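Local structure of tRNA (guanine-N(1)-)-methyltransferase (Corynebacterium diphtheriae, 7KFF) at residues E178-K181 with K182-V186; E280-D283 with G284-L287. The protein probably transfers a methyl group from S-adenosyl-L-methionine to N1 of the guanine on the 3' side of the anticodon in tRNA. One frame throughout, in Å; residues are numbered along the deposited sequence.

Contact 1 (E178-K181 with K182-V186)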
loop_
_atom_site.group_PDB
_atom_site.type_symbol
_atom_site.label_atom_id
_atom_site.label_comp_id
_atom_site.label_asym_id
_atom_site.label_seq_id
_atom_site.Cartn_x
_atom_site.Cartn_y
_atom_site.Cartn_z
ATOM N N GLU A 178 7.992 17.955 -13.277
ATOM C CA GLU A 178 7.967 18.360 -14.677
ATOM C C GLU A 178 9.370 18.389 -15.269
ATOM O O GLU A 178 9.601 17.877 -16.370
ATOM C CB GLU A 178 7.309 19.740 -14.805
ATOM C CG GLU A 178 5.891 19.818 -14.234
ATOM C CD GLU A 178 4.942 18.741 -14.765
ATOM O OE1 GLU A 178 5.106 18.290 -15.928
ATOM O OE2 GLU A 178 4.007 18.365 -14.006
ATOM N N ASP A 179 10.321 18.997 -14.553
ATOM C CA ASP A 179 11.693 19.048 -15.041
ATOM C C ASP A 179 12.289 17.653 -15.207
ATOM O O ASP A 179 13.098 17.428 -16.122
ATOM C CB ASP A 179 12.543 19.863 -14.078
ATOM C CG ASP A 179 13.980 19.918 -14.489
ATOM O OD1 ASP A 179 14.298 20.702 -15.405
ATOM O OD2 ASP A 179 14.804 19.218 -13.872
ATOM N N ALA A 180 11.904 16.706 -14.342
ATOM C CA ALA A 180 12.452 15.359 -14.411
ATOM C C ALA A 180 12.115 14.673 -15.721
ATOM O O ALA A 180 12.815 13.735 -16.114
ATOM C CB ALA A 180 11.942 14.526 -13.236
ATOM N N LYS A 181 11.062 15.119 -16.413
ATOM C CA LYS A 181 10.678 14.509 -17.679
ATOM C C LYS A 181 11.758 14.653 -18.745
ATOM O O LYS A 181 11.771 13.881 -19.708
ATOM C CB LYS A 181 9.348 15.057 -18.177
ATOM C CG LYS A 181 8.200 14.725 -17.258
ATOM C CD LYS A 181 6.903 15.409 -17.650
ATOM C CE LYS A 181 5.839 15.088 -16.618
ATOM N NZ LYS A 181 4.565 15.803 -16.905
ATOM N N LYS A 182 12.676 15.600 -18.585
ATOM C CA LYS A 182 13.779 15.701 -19.536
ATOM C C LYS A 182 14.701 14.495 -19.457
ATOM O O LYS A 182 15.358 14.155 -20.448
ATOM C CB LYS A 182 14.588 16.974 -19.272
ATOM C CG LYS A 182 13.838 18.251 -19.579
ATOM C CD LYS A 182 14.686 19.465 -19.211
ATOM C CE LYS A 182 14.035 20.764 -19.650
ATOM N NZ LYS A 182 14.850 21.943 -19.213
ATOM N N THR A 183 14.764 13.846 -18.297
ATOM C CA THR A 183 15.708 12.775 -18.018
ATOM C C THR A 183 15.051 11.422 -17.842
ATOM O O THR A 183 15.683 10.395 -18.099
ATOM C CB THR A 183 16.475 13.112 -16.729
ATOM O OG1 THR A 183 17.125 14.379 -16.906
ATOM C CG2 THR A 183 17.508 12.059 -16.394
ATOM N N TYR A 184 13.813 11.409 -17.382
ATOM C CA TYR A 184 13.119 10.192 -17.009
ATOM C C TYR A 184 11.774 10.119 -17.720
ATOM O O TYR A 184 11.180 11.139 -18.065
ATOM C CB TYR A 184 12.787 10.222 -15.516
ATOM C CG TYR A 184 13.952 10.177 -14.546
ATOM C CD1 TYR A 184 14.386 8.970 -14.041
ATOM C CD2 TYR A 184 14.566 11.350 -14.094
ATOM C CE1 TYR A 184 15.409 8.902 -13.137
ATOM C CE2 TYR A 184 15.607 11.300 -13.193
ATOM C CZ TYR A 184 16.015 10.050 -12.716
ATOM O OH TYR A 184 17.026 9.915 -11.803
ATOM N N ARG A 185 11.254 8.888 -17.863
ATOM C CA ARG A 185 9.811 8.692 -17.993
ATOM C C ARG A 185 9.223 8.796 -16.593
ATOM O O ARG A 185 9.662 8.065 -15.707
ATOM C CB ARG A 185 9.530 7.327 -18.608
ATOM C CG ARG A 185 9.831 7.265 -20.113
ATOM C CD ARG A 185 9.780 5.820 -20.669
ATOM N NE ARG A 185 10.867 5.022 -20.116
ATOM C CZ ARG A 185 10.735 3.935 -19.362
ATOM N NH1 ARG A 185 9.541 3.433 -19.070
ATOM N NH2 ARG A 185 11.814 3.335 -18.887
ATOM N N VAL A 186 8.288 9.720 -16.365
ATOM C CA VAL A 186 7.837 10.060 -15.018
ATOM C C VAL A 186 6.412 9.569 -14.813
ATOM O O VAL A 186 5.539 9.823 -15.648
ATOM C CB VAL A 186 7.933 11.573 -14.752
ATOM C CG1 VAL A 186 7.471 11.917 -13.351
ATOM C CG2 VAL A 186 9.353 12.051 -14.980
HETATM O O HOH W 1 15.745 16.430 -15.696
HETATM O O HOH W 2 12.870 22.552 -16.691
HETATM O O HOH W 3 16.663 20.751 -16.599
#
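With chi1 at -64°, Lys-181 sets its CG opposite its carbonyl carbon, and Val-186 turns CG2 to the corresponding place beside its own backbone N; the two carbons meet 3.7 Å apart, Lys-181 CG to Val-186 CG2, their side chains crossing nearly at a right angle. The lysine then runs on extended to NZ, 2.7 Å from Glu-178 OE1, in a salt bridge on the syn side of the carboxylate. A long chain suits this place, apolar along its methylenes and charged at its end. Ala-180 is small enough for its CB to sit 4.0 Å from Val-186 CG2, while its carbonyl oxygen takes two amides of the turn. Tyr-184 N donates to Ala-180 O at 2.8 Å, nearly in line with the C=O bond (165°), and Thr-183 N reaches the same oxygen at 2.9 Å from above the carbonyl plane. The edge of the Tyr-184 ring borders this oxygen too, and Tyr-184 OH is hydrogen-bonded to Leu-86 O. Asp-179 OD1 and Lys-182 NZ stay 4.0 Å apart, with two waters between them that bond firmly to the acid and weakly to the amine; OD2 forms a salt bridge with Arg-246 of the second subunit. The turn links helix 174-180 to strand 185-190, completing a beta-alpha-beta crossover in the parallel sheet of the SPOUT fold.

Contact 2 (E280-D283 with G284-L287)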
loop_
_atom_site.group_PDB
_atom_site.type_symbol
_atom_site.label_atom_id
_atom_site.label_comp_id
_atom_site.label_asym_id
_atom_site.label_seq_id
_atom_site.Cartn_x
_atom_site.Cartn_y
_atom_site.Cartn_z
ATOM N N GLU A 280 -19.187 -4.768 -7.111
ATOM C CA GLU A 280 -19.101 -3.969 -8.327
ATOM C C GLU A 280 -18.170 -4.586 -9.366
ATOM O O GLU A 280 -18.320 -4.309 -10.559
ATOM C CB GLU A 280 -18.682 -2.537 -7.988
ATOM C CG GLU A 280 -17.194 -2.348 -7.669
ATOM C CD GLU A 280 -16.751 -2.822 -6.281
ATOM O OE1 GLU A 280 -17.580 -3.278 -5.463
ATOM O OE2 GLU A 280 -15.541 -2.713 -6.019
ATOM N N LEU A 281 -17.211 -5.418 -8.954
ATOM C CA LEU A 281 -16.372 -6.073 -9.950
ATOM C C LEU A 281 -17.173 -7.042 -10.806
ATOM O O LEU A 281 -16.830 -7.258 -11.972
ATOM C CB LEU A 281 -15.199 -6.798 -9.293
ATOM C CG LEU A 281 -14.154 -5.912 -8.617
ATOM C CD1 LEU A 281 -13.038 -6.755 -8.017
ATOM C CD2 LEU A 281 -13.580 -4.889 -9.581
ATOM N N LEU A 282 -18.229 -7.637 -10.249
ATOM C CA LEU A 282 -19.050 -8.554 -11.035
ATOM C C LEU A 282 -19.898 -7.804 -12.051
ATOM O O LEU A 282 -20.224 -8.355 -13.110
ATOM C CB LEU A 282 -19.942 -9.391 -10.119
ATOM C CG LEU A 282 -19.209 -10.305 -9.142
ATOM C CD1 LEU A 282 -20.210 -10.988 -8.209
ATOM C CD2 LEU A 282 -18.362 -11.347 -9.859
ATOM N N ASP A 283 -20.256 -6.553 -11.748
ATOM C CA ASP A 283 -21.054 -5.759 -12.672
ATOM C C ASP A 283 -20.302 -5.481 -13.962
ATOM O O ASP A 283 -20.923 -5.309 -15.014
ATOM C CB ASP A 283 -21.444 -4.428 -12.031
ATOM C CG ASP A 283 -22.357 -4.601 -10.839
ATOM O OD1 ASP A 283 -23.054 -5.636 -10.768
ATOM O OD2 ASP A 283 -22.386 -3.699 -9.977
ATOM N N GLY A 284 -18.973 -5.420 -13.899
ATOM C CA GLY A 284 -18.155 -5.193 -15.068
ATOM C C GLY A 284 -17.873 -6.405 -15.924
ATOM O O GLY A 284 -17.124 -6.292 -16.898
HETATM N N MSE A 285 -18.447 -7.560 -15.596
HETATM C CA MSE A 285 -18.194 -8.794 -16.327
HETATM C C MSE A 285 -19.499 -9.353 -16.850
HETATM O O MSE A 285 -20.538 -9.128 -16.241
HETATM C CB MSE A 285 -17.630 -9.851 -15.383
HETATM C CG MSE A 285 -16.455 -9.402 -14.583
HETATM SE SE MSE A 285 -15.943 -10.778 -13.332
HETATM C CE MSE A 285 -15.336 -12.162 -14.602
ATOM N N GLU A 286 -19.454 -10.103 -17.950
ATOM C CA GLU A 286 -20.602 -10.901 -18.393
ATOM C C GLU A 286 -20.369 -12.307 -17.870
ATOM O O GLU A 286 -19.550 -13.042 -18.420
ATOM C CB GLU A 286 -20.752 -10.942 -19.912
ATOM C CG GLU A 286 -21.245 -9.676 -20.527
ATOM C CD GLU A 286 -22.699 -9.341 -20.205
ATOM O OE1 GLU A 286 -23.400 -10.118 -19.525
ATOM O OE2 GLU A 286 -23.141 -8.272 -20.640
ATOM N N LEU A 287 -21.087 -12.684 -16.817
ATOM C CA LEU A 287 -20.994 -14.038 -16.286
ATOM C C LEU A 287 -21.844 -14.982 -17.127
ATOM O O LEU A 287 -22.943 -14.635 -17.566
ATOM C CB LEU A 287 -21.501 -14.077 -14.846
ATOM C CG LEU A 287 -20.714 -13.201 -13.866
ATOM C CD1 LEU A 287 -21.320 -13.364 -12.479
ATOM C CD2 LEU A 287 -19.249 -13.509 -13.829
HETATM O O HOH W 4 -22.275 -9.103 -14.264
HETATM O O HOH W 5 -22.578 -7.162 -16.119
#
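Helix 279-283 runs out into the loop through backbone links between residues three apart, a weak one from Gly-284 N to Leu-281 O at 3.4 Å and then one from Met-285 N to Leu-282 O at 3.2 Å, whose amide approaches well above the carbonyl plane with a C=O...N angle of 114°.

Met-285, present as selenomethionine, keeps CG beside its backbone N (chi1 -52°), which brings CG to 3.4 Å from Leu-281 O, so that CG and SE lie alongside the end of the turn before the methyl leads away. The selenium, in the place of the sulfur of methionine, lies 4.3 Å from Leu-282 CD2; a flexible, unbranched apolar chain suits this partly exposed spot. The same CD2 branch of Leu-282 faces Leu-287 CD1 at 4.4 Å, so one branched leucine meets apolar chains from two places in the loop. Both are ordinary apolar contacts without a polar component. Two waters sit by the carbonyl oxygens at the turn: one lies close to both Leu-282 O and Met-285 O, which are themselves near neighbours and cannot bond each other, and the other lies between Asp-283 O and Met-285 O. Gly-284 N stays 3.6 Å from Glu-280 O, so the turn is wound more like a 3-10 end than a regular alpha-helix. The exposed Glu-280 forms a salt bridge with Arg-278 through OE2.

Leu-282 packs on Leu-271, Thr-274 and Trp-275 of helix 259-277 and on Val-295 of helix 289-299, Leu-233 touches both it and Met-285, and Leu-287 rests on Gln-292 and Val-295, so Leu-282 and Leu-287 pack the short helix and the loop after it against the two longer helices that flank them in sequence.

Contacts 1 and 2 are both helix ends, met in series along the chain, but they share no helix or strand, and their nearest atoms are about 25 Å apart. Contact 1 belongs to the parallel-sheet region and is partly buried, with its aspartate reaching the second subunit; contact 2 lies in the C-terminal helical part, is a surface contact with Leu-282 as its buried residue, and touches no other protein chain of the assembly. Their chemistry follows. In 178-186 the helix passes into a strand, one carbonyl gathers two amides, and one lysine makes a salt bridge with a glutamate while another approaches an aspartate through waters. In 280-287 the backbone bonds are fewer and weaker, and leucines and a selenomethionine carry the side-chain contact.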